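Hyaluronidase (Thermobaculum terrenum, PDB 5DIY) probably acts as a hexosaminidase of glycoside hydrolase family 84, removing O-linked N-acetylglucosamine from proteins. Local coordinates at residues R216-D228 with L247-A260. Residues are numbered along the deposited sequence; the frame is centred on the assembly and turned at random.
Sequences RPATLWDNYPVND and LHTHVVGIYANPMA. With NAG (2-acetamido-2-deoxy-beta-D-glucopyranose), chain E.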
ATOM      1  N   ARG C 216     -20.031 -18.219  -5.359  1.00 26.91           N
ATOM      2  CA  ARG C 216     -20.211 -17.018  -6.174  1.00 26.42           C
ATOM      3  C   ARG C 216     -18.828 -16.453  -6.518  1.00 26.15           C
ATOM      4  O   ARG C 216     -17.866 -16.713  -5.787  1.00 25.05           O
ATOM      5  CB  ARG C 216     -21.025 -15.957  -5.423  1.00 26.75           C
ATOM      6  CG  ARG C 216     -20.258 -15.243  -4.307  1.00 26.79           C
ATOM      7  CD  ARG C 216     -21.171 -14.750  -3.208  1.00 26.66           C
ATOM      8  NE  ARG C 216     -21.765 -15.870  -2.485  1.00 26.51           N
ATOM      9  CZ  ARG C 216     -22.798 -15.791  -1.648  1.00 27.00           C
ATOM     10  NH1 ARG C 216     -23.396 -14.622  -1.387  1.00 27.26           N
ATOM     11  NH2 ARG C 216     -23.248 -16.904  -1.072  1.00 26.10           N
ATOM     12  N   PRO C 217     -18.721 -15.679  -7.616  1.00 26.08           N
ATOM     13  CA  PRO C 217     -17.480 -14.933  -7.844  1.00 25.70           C
ATOM     14  C   PRO C 217     -17.245 -13.913  -6.730  1.00 24.99           C
ATOM     15  O   PRO C 217     -18.175 -13.205  -6.348  1.00 25.88           O
ATOM     16  CB  PRO C 217     -17.732 -14.224  -9.180  1.00 26.03           C
ATOM     17  CG  PRO C 217     -18.805 -15.008  -9.838  1.00 26.29           C
ATOM     18  CD  PRO C 217     -19.675 -15.505  -8.726  1.00 25.73           C
ATOM     19  N   ALA C 218     -16.030 -13.867  -6.194  1.00 24.35           N
ATOM     20  CA  ALA C 218     -15.675 -12.900  -5.151  1.00 23.97           C
ATOM     21  C   ALA C 218     -15.423 -11.530  -5.765  1.00 24.13           C
ATOM     22  O   ALA C 218     -15.204 -11.418  -6.964  1.00 24.09           O
ATOM     23  CB  ALA C 218     -14.439 -13.364  -4.403  1.00 23.90           C
ATOM     24  N   THR C 219     -15.492 -10.497  -4.931  1.00 24.66           N
ATOM     25  CA  THR C 219     -15.047  -9.155  -5.290  1.00 25.16           C
ATOM     26  C   THR C 219     -13.713  -8.966  -4.586  1.00 25.04           C
ATOM     27  O   THR C 219     -13.587  -9.297  -3.415  1.00 25.09           O
ATOM     28  CB  THR C 219     -16.045  -8.080  -4.817  1.00 25.38           C
ATOM     29  OG1 THR C 219     -17.362  -8.423  -5.262  1.00 25.87           O
ATOM     30  CG2 THR C 219     -15.671  -6.701  -5.370  1.00 25.20           C
ATOM     31  N   LEU C 220     -12.712  -8.469  -5.298  1.00 25.24           N
ATOM     32  CA  LEU C 220     -11.394  -8.286  -4.702  1.00 25.60           C
ATOM     33  C   LEU C 220     -11.288  -6.938  -4.002  1.00 25.18           C
ATOM     34  O   LEU C 220     -11.534  -5.893  -4.608  1.00 25.48           O
ATOM     35  CB  LEU C 220     -10.279  -8.420  -5.738  1.00 26.74           C
ATOM     36  CG  LEU C 220      -9.826  -9.839  -6.087  1.00 27.20           C
ATOM     37  CD1 LEU C 220      -8.981  -9.785  -7.353  1.00 28.20           C
ATOM     38  CD2 LEU C 220      -9.050 -10.486  -4.941  1.00 27.43           C
ATOM     39  N   TRP C 221     -10.953  -6.990  -2.715  1.00 24.24           N
ATOM     40  CA  TRP C 221     -10.479  -5.842  -1.951  1.00 23.98           C
ATOM     41  C   TRP C 221      -8.971  -5.954  -2.078  1.00 23.27           C
ATOM     42  O   TRP C 221      -8.347  -6.713  -1.351  1.00 23.54           O
ATOM     43  CB  TRP C 221     -10.923  -5.969  -0.485  1.00 24.63           C
ATOM     44  CG  TRP C 221     -10.523  -4.853   0.453  1.00 24.78           C
ATOM     45  CD1 TRP C 221      -9.345  -4.150   0.471  1.00 25.05           C
ATOM     46  CD2 TRP C 221     -11.302  -4.342   1.540  1.00 24.98           C
ATOM     47  NE1 TRP C 221      -9.359  -3.233   1.484  1.00 24.54           N
ATOM     48  CE2 TRP C 221     -10.543  -3.326   2.159  1.00 24.81           C
ATOM     49  CE3 TRP C 221     -12.574  -4.637   2.044  1.00 25.37           C
ATOM     50  CZ2 TRP C 221     -11.011  -2.602   3.257  1.00 24.96           C
ATOM     51  CZ3 TRP C 221     -13.040  -3.923   3.139  1.00 25.45           C
ATOM     52  CH2 TRP C 221     -12.259  -2.913   3.733  1.00 25.68           C
ATOM     53  N   ASP C 222      -8.379  -5.215  -3.007  1.00 22.38           N
ATOM     54  CA  ASP C 222      -6.957  -5.361  -3.276  1.00 22.36           C
ATOM     55  C   ASP C 222      -6.192  -4.289  -2.504  1.00 22.70           C
ATOM     56  O   ASP C 222      -6.339  -3.093  -2.776  1.00 23.26           O
ATOM     57  CB  ASP C 222      -6.679  -5.283  -4.779  1.00 21.74           C
ATOM     58  CG  ASP C 222      -5.434  -6.055  -5.188  1.00 22.18           C
ATOM     59  OD1 ASP C 222      -4.666  -6.498  -4.308  1.00 22.05           O
ATOM     60  OD2 ASP C 222      -5.222  -6.241  -6.406  1.00 22.62           O
ATOM     61  N   ASN C 223      -5.383  -4.722  -1.539  1.00 22.48           N
ATOM     62  CA  ASN C 223      -4.665  -3.816  -0.646  1.00 22.68           C
ATOM     63  C   ASN C 223      -3.350  -3.354  -1.256  1.00 22.97           C
ATOM     64  O   ASN C 223      -2.264  -3.686  -0.772  1.00 23.40           O
ATOM     65  CB  ASN C 223      -4.422  -4.475   0.722  1.00 22.55           C
ATOM     66  CG  ASN C 223      -5.665  -4.528   1.583  1.00 22.55           C
ATOM     67  OD1 ASN C 223      -6.082  -5.595   2.022  1.00 23.48           O
ATOM     68  ND2 ASN C 223      -6.233  -3.379   1.872  1.00 22.10           N
ATOM     69  N   TYR C 224      -3.478  -2.594  -2.336  1.00 23.09           N
ATOM     70  CA  TYR C 224      -2.380  -1.881  -2.962  1.00 23.28           C
ATOM     71  C   TYR C 224      -3.034  -0.688  -3.681  1.00 24.38           C
ATOM     72  O   TYR C 224      -4.048  -0.895  -4.360  1.00 24.81           O
ATOM     73  CB  TYR C 224      -1.615  -2.774  -3.960  1.00 22.43           C
ATOM     74  CG  TYR C 224      -0.399  -2.061  -4.499  1.00 21.92           C
ATOM     75  CD1 TYR C 224       0.804  -2.044  -3.777  1.00 21.42           C
ATOM     76  CD2 TYR C 224      -0.463  -1.340  -5.687  1.00 21.71           C
ATOM     77  CE1 TYR C 224       1.913  -1.348  -4.246  1.00 21.32           C
ATOM     78  CE2 TYR C 224       0.642  -0.657  -6.168  1.00 21.91           C
ATOM     79  CZ  TYR C 224       1.824  -0.656  -5.440  1.00 21.45           C
ATOM     80  OH  TYR C 224       2.899   0.042  -5.923  1.00 21.54           O
ATOM     81  N   PRO C 225      -2.503   0.540  -3.563  1.00 24.74           N
ATOM     82  CA  PRO C 225      -1.201   0.867  -2.958  1.00 25.09           C
ATOM     83  C   PRO C 225      -1.145   1.143  -1.441  1.00 24.94           C
ATOM     84  O   PRO C 225      -0.103   1.576  -0.979  1.00 23.72           O
ATOM     85  CB  PRO C 225      -0.794   2.137  -3.729  1.00 25.15           C
ATOM     86  CG  PRO C 225      -2.087   2.765  -4.093  1.00 25.05           C
ATOM     87  CD  PRO C 225      -2.960   1.606  -4.467  1.00 25.00           C
ATOM     88  N   VAL C 226      -2.212   0.892  -0.675  1.00 26.34           N
ATOM     89  CA  VAL C 226      -2.218   1.199   0.780  1.00 27.11           C
ATOM     90  C   VAL C 226      -0.877   1.056   1.476  1.00 26.60           C
ATOM     91  O   VAL C 226      -0.251   0.006   1.384  1.00 27.26           O
ATOM     92  CB  VAL C 226      -3.135   0.303   1.665  1.00 28.02           C
ATOM     93  CG1 VAL C 226      -4.365   1.041   2.103  1.00 29.89           C
ATOM     94  CG2 VAL C 226      -3.438  -1.059   1.052  1.00 28.16           C
ATOM     95  N   ASN C 227      -0.490   2.089   2.216  1.00 26.40           N
ATOM     96  CA  ASN C 227       0.701   2.053   3.056  1.00 27.35           C
ATOM     97  C   ASN C 227       0.383   2.523   4.481  1.00 27.90           C
ATOM     98  O   ASN C 227       1.043   3.396   5.014  1.00 27.41           O
ATOM     99  CB  ASN C 227       1.844   2.854   2.405  1.00 27.12           C
ATOM    100  CG  ASN C 227       1.582   4.360   2.344  1.00 27.55           C
ATOM    101  OD1 ASN C 227       0.435   4.827   2.374  1.00 26.59           O
ATOM    102  ND2 ASN C 227       2.664   5.132   2.244  1.00 27.44           N
ATOM    103  N   ASP C 228      -0.647   1.935   5.090  1.00 28.48           N
ATOM    104  CA  ASP C 228      -1.023   2.298   6.464  1.00 27.85           C
ATOM    105  C   ASP C 228      -0.300   1.424   7.477  1.00 27.63           C
ATOM    106  O   ASP C 228       0.334   0.424   7.110  1.00 27.86           O
ATOM    107  CB  ASP C 228      -2.550   2.287   6.678  1.00 28.19           C
ATOM    108  CG  ASP C 228      -3.200   0.911   6.474  1.00 28.25           C
ATOM    109  OD1 ASP C 228      -2.509  -0.122   6.433  1.00 26.13           O
ATOM    110  OD2 ASP C 228      -4.449   0.888   6.369  1.00 28.37           O
ATOM    111  N   LEU C 247      -8.114 -13.168 -14.282  1.00 35.14           N
ATOM    112  CA  LEU C 247      -8.870 -13.052 -13.019  1.00 34.32           C
ATOM    113  C   LEU C 247     -10.340 -12.687 -13.239  1.00 34.40           C
ATOM    114  O   LEU C 247     -11.209 -13.142 -12.481  1.00 31.88           O
ATOM    115  CB  LEU C 247      -8.263 -11.999 -12.076  1.00 34.23           C
ATOM    116  CG  LEU C 247      -7.054 -12.350 -11.208  1.00 34.11           C
ATOM    117  CD1 LEU C 247      -6.627 -11.116 -10.428  1.00 33.44           C
ATOM    118  CD2 LEU C 247      -7.356 -13.507 -10.261  1.00 33.86           C
ATOM    119  N   HIS C 248     -10.607 -11.865 -14.259  1.00 34.15           N
ATOM    120  CA  HIS C 248     -11.976 -11.429 -14.574  1.00 36.11           C
ATOM    121  C   HIS C 248     -12.973 -12.584 -14.751  1.00 35.20           C
ATOM    122  O   HIS C 248     -14.149 -12.433 -14.437  1.00 35.22           O
ATOM    123  CB  HIS C 248     -12.003 -10.489 -15.790  1.00 36.52           C
ATOM    124  CG  HIS C 248     -11.549 -11.116 -17.070  1.00 37.58           C
ATOM    125  ND1 HIS C 248     -12.385 -11.858 -17.875  1.00 37.71           N
ATOM    126  CD2 HIS C 248     -10.352 -11.082 -17.701  1.00 37.96           C
ATOM    127  CE1 HIS C 248     -11.720 -12.267 -18.939  1.00 38.24           C
ATOM    128  NE2 HIS C 248     -10.484 -11.808 -18.857  1.00 38.52           N
ATOM    129  N   THR C 249     -12.491 -13.728 -15.231  1.00 35.51           N
ATOM    130  CA  THR C 249     -13.298 -14.957 -15.310  1.00 35.31           C
ATOM    131  C   THR C 249     -13.866 -15.408 -13.951  1.00 33.83           C
ATOM    132  O   THR C 249     -14.979 -15.923 -13.900  1.00 33.79           O
ATOM    133  CB  THR C 249     -12.476 -16.100 -15.957  1.00 34.92           C
ATOM    134  OG1 THR C 249     -12.086 -15.703 -17.277  1.00 35.02           O
ATOM    135  CG2 THR C 249     -13.266 -17.409 -16.044  1.00 35.23           C
ATOM    136  N   HIS C 250     -13.124 -15.197 -12.864  1.00 32.89           N
ATOM    137  CA  HIS C 250     -13.535 -15.662 -11.526  1.00 32.87           C
ATOM    138  C   HIS C 250     -13.847 -14.557 -10.518  1.00 31.53           C
ATOM    139  O   HIS C 250     -14.199 -14.855  -9.376  1.00 30.66           O
ATOM    140  CB  HIS C 250     -12.457 -16.596 -10.967  1.00 34.27           C
ATOM    141  CG  HIS C 250     -12.089 -17.692 -11.912  1.00 35.65           C
ATOM    142  ND1 HIS C 250     -10.979 -17.629 -12.725  1.00 37.58           N
ATOM    143  CD2 HIS C 250     -12.725 -18.843 -12.232  1.00 36.64           C
ATOM    144  CE1 HIS C 250     -10.928 -18.710 -13.482  1.00 37.50           C
ATOM    145  NE2 HIS C 250     -11.976 -19.463 -13.202  1.00 37.57           N
ATOM    146  N   VAL C 251     -13.750 -13.298 -10.945  1.00 29.98           N
ATOM    147  CA  VAL C 251     -13.909 -12.154 -10.056  1.00 29.57           C
ATOM    148  C   VAL C 251     -14.896 -11.169 -10.689  1.00 28.63           C
ATOM    149  O   VAL C 251     -14.763 -10.815 -11.857  1.00 29.14           O
ATOM    150  CB  VAL C 251     -12.533 -11.499  -9.788  1.00 30.97           C
ATOM    151  CG1 VAL C 251     -12.671 -10.167  -9.064  1.00 31.86           C
ATOM    152  CG2 VAL C 251     -11.644 -12.449  -8.985  1.00 30.59           C
ATOM    153  N   VAL C 252     -15.889 -10.748  -9.911  1.00 28.16           N
ATOM    154  CA  VAL C 252     -16.914  -9.787 -10.368  1.00 27.61           C
ATOM    155  C   VAL C 252     -16.375  -8.348 -10.458  1.00 27.00           C
ATOM    156  O   VAL C 252     -16.856  -7.547 -11.264  1.00 27.76           O
ATOM    157  CB  VAL C 252     -18.195  -9.853  -9.477  1.00 28.06           C
ATOM    158  CG1 VAL C 252     -17.945  -9.288  -8.087  1.00 28.89           C
ATOM    159  CG2 VAL C 252     -19.368  -9.134 -10.135  1.00 28.12           C
ATOM    160  N   GLY C 253     -15.389  -8.022  -9.630  1.00 26.12           N
ATOM    161  CA  GLY C 253     -14.745  -6.715  -9.682  1.00 24.96           C
ATOM    162  C   GLY C 253     -13.603  -6.588  -8.694  1.00 24.41           C
ATOM    163  O   GLY C 253     -13.373  -7.485  -7.878  1.00 22.95           O
ATOM    164  N   ILE C 254     -12.879  -5.472  -8.785  1.00 23.54           N
ATOM    165  CA  ILE C 254     -11.749  -5.199  -7.905  1.00 23.48           C
ATOM    166  C   ILE C 254     -11.847  -3.771  -7.405  1.00 22.89           C
ATOM    167  O   ILE C 254     -11.984  -2.846  -8.204  1.00 23.23           O
ATOM    168  CB  ILE C 254     -10.376  -5.399  -8.607  1.00 23.48           C
ATOM    169  CG1 ILE C 254     -10.338  -6.740  -9.362  1.00 23.65           C
ATOM    170  CG2 ILE C 254      -9.245  -5.289  -7.583  1.00 23.56           C
ATOM    171  CD1 ILE C 254      -9.020  -7.083 -10.028  1.00 24.05           C
ATOM    172  N   TYR C 255     -11.779  -3.609  -6.085  1.00 22.80           N
ATOM    173  CA  TYR C 255     -11.594  -2.303  -5.456  1.00 23.33           C
ATOM    174  C   TYR C 255     -10.170  -2.198  -4.889  1.00 22.76           C
ATOM    175  O   TYR C 255      -9.752  -3.046  -4.097  1.00 21.66           O
ATOM    176  CB  TYR C 255     -12.605  -2.101  -4.326  1.00 23.50           C
ATOM    177  CG  TYR C 255     -14.037  -1.929  -4.777  1.00 23.89           C
ATOM    178  CD1 TYR C 255     -14.807  -3.032  -5.149  1.00 24.25           C
ATOM    179  CD2 TYR C 255     -14.632  -0.666  -4.809  1.00 24.11           C
ATOM    180  CE1 TYR C 255     -16.127  -2.884  -5.550  1.00 24.84           C
ATOM    181  CE2 TYR C 255     -15.952  -0.504  -5.209  1.00 24.59           C
ATOM    182  CZ  TYR C 255     -16.698  -1.616  -5.575  1.00 24.95           C
ATOM    183  OH  TYR C 255     -18.004  -1.464  -5.968  1.00 24.89           O
ATOM    184  N   ALA C 256      -9.445  -1.152  -5.287  1.00 22.94           N
ATOM    185  CA  ALA C 256      -8.098  -0.898  -4.776  1.00 23.50           C
ATOM    186  C   ALA C 256      -8.177  -0.038  -3.525  1.00 23.59           C
ATOM    187  O   ALA C 256      -8.795   1.027  -3.553  1.00 23.75           O
ATOM    188  CB  ALA C 256      -7.253  -0.205  -5.830  1.00 23.61           C
ATOM    189  N   ASN C 257      -7.574  -0.500  -2.432  1.00 23.69           N
ATOM    190  CA  ASN C 257      -7.394   0.331  -1.241  1.00 24.40           C
ATOM    191  C   ASN C 257      -6.122   1.192  -1.407  1.00 25.25           C
ATOM    192  O   ASN C 257      -5.008   0.652  -1.404  1.00 25.30           O
ATOM    193  CB  ASN C 257      -7.311  -0.532   0.030  1.00 24.19           C
ATOM    194  CG  ASN C 257      -7.551   0.266   1.307  1.00 24.36           C
ATOM    195  OD1 ASN C 257      -7.947   1.429   1.270  1.00 24.71           O
ATOM    196  ND2 ASN C 257      -7.314  -0.358   2.445  1.00 24.49           N
ATOM    197  N   PRO C 258      -6.279   2.524  -1.559  1.00 25.39           N
ATOM    198  CA  PRO C 258      -5.133   3.384  -1.850  1.00 25.22           C
ATOM    199  C   PRO C 258      -4.406   3.903  -0.614  1.00 25.08           C
ATOM    200  O   PRO C 258      -4.754   3.558   0.515  1.00 25.05           O
ATOM    201  CB  PRO C 258      -5.776   4.540  -2.620  1.00 25.74           C
ATOM    202  CG  PRO C 258      -7.138   4.651  -2.024  1.00 25.92           C
ATOM    203  CD  PRO C 258      -7.519   3.316  -1.468  1.00 25.30           C
ATOM    204  N   MET C 259      -3.390   4.729  -0.835  1.00 25.43           N
ATOM    205  CA  MET C 259      -2.670   5.368   0.264  1.00 25.11           C
ATOM    206  C   MET C 259      -3.479   6.535   0.813  1.00 25.39           C
ATOM    207  O   MET C 259      -4.293   7.136   0.099  1.00 25.40           O
ATOM    208  CB  MET C 259      -1.301   5.875  -0.208  1.00 24.84           C
ATOM    209  CG  MET C 259      -0.383   4.786  -0.745  1.00 24.85           C
ATOM    210  SD  MET C 259       1.262   5.396  -1.159  1.00 24.66           S
ATOM    211  CE  MET C 259       0.948   6.084  -2.776  1.00 24.26           C
ATOM    212  N   ALA C 260      -3.228   6.873   2.073  1.00 26.25           N
ATOM    213  CA  ALA C 260      -3.731   8.133   2.648  1.00 27.76           C
ATOM    214  C   ALA C 260      -3.165   9.387   1.933  1.00 29.73           C
ATOM    215  O   ALA C 260      -3.639  10.493   2.178  1.00 31.82           O
ATOM    216  CB  ALA C 260      -3.435   8.189   4.137  1.00 27.53           C
TER
HETATM  217  C1  NAG E 101      -6.631  -4.717   6.792  1.00 30.22           C
HETATM  218  C2  NAG E 101      -7.904  -3.863   6.633  1.00 28.79           C
HETATM  219  C3  NAG E 101      -7.701  -2.573   5.833  1.00 28.24           C
HETATM  220  C4  NAG E 101      -6.251  -2.123   5.908  1.00 27.66           C
HETATM  221  C5  NAG E 101      -5.382  -3.195   5.270  1.00 28.46           C
HETATM  222  C6  NAG E 101      -3.884  -2.848   5.300  1.00 28.96           C
HETATM  223  C7  NAG E 101      -9.010  -5.267   4.920  1.00 27.82           C
HETATM  224  C8  NAG E 101     -10.276  -6.004   4.586  1.00 27.67           C
HETATM  225  N2  NAG E 101      -9.013  -4.650   6.103  1.00 28.11           N
HETATM  226  O3  NAG E 101      -8.569  -1.561   6.356  1.00 27.75           O
HETATM  227  O4  NAG E 101      -6.073  -0.910   5.178  1.00 26.20           O
HETATM  228  O5  NAG E 101      -5.604  -4.498   5.817  1.00 29.59           O
HETATM  229  O6  NAG E 101      -3.430  -2.541   6.620  1.00 28.75           O
HETATM  230  O7  NAG E 101      -8.052  -5.252   4.157  1.00 27.28           O
HETATM  231  O   HOH W   1     -13.676 -15.525  -6.722  1.00 26.22           O
HETATM  232  O   HOH W   2      -2.023   5.044   3.773  1.00 28.67           O
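At the edge of the Trp221 indole, in its plane, sits Asn257 ND2, 3.7 Å from Trp221 NE1, with the amide turned 81° against the ring. One indole face carries the sugar's acetamido methyl: NAG C8 rides 3.4 Å above the plane, over its centre. Tyr255, too, is met edge-on, by Thr219 CG2 in the plane of its ring, 3.8 Å from Tyr255 CD1; with OG1 beside the backbone N (chi1 -51°), the methyl is the branch placed anti to that N, where it meets the tyrosine's rim. The backbones that carry these side chains run as neighbouring parallel strands, the seventh and eighth of the family 84 TIM barrel, bonded in a ladder: Leu220 N gives to Gly253 O, Tyr255 N to Leu220 O at 2.7 Å, the donor nearly in line with the C=O bond, and Asp222 N to Tyr255 O. Leu220 and Ile254 lie side by side on the other face of the sheet, turned toward helices 204-214 and 262-277. Asn257 N to Asp222 O adds the last rung, and past the strands Asn257 O takes Val226 N at 2.9 Å, while the Asn257 side chain, its OD1 held by Gly12 N, brings ND2 to 3.1 Å from NAG O4. Exchanging Trp221 for an alanine would probably strip the acetamido methyl of its flat floor and leave the Asn257 amide without its aromatic neighbour. Farther along, Asp228 grips the sugar with both oxygens, OD1 accepting from NAG O6 at 2.6 Å and OD2 from NAG O4 at 2.7 Å.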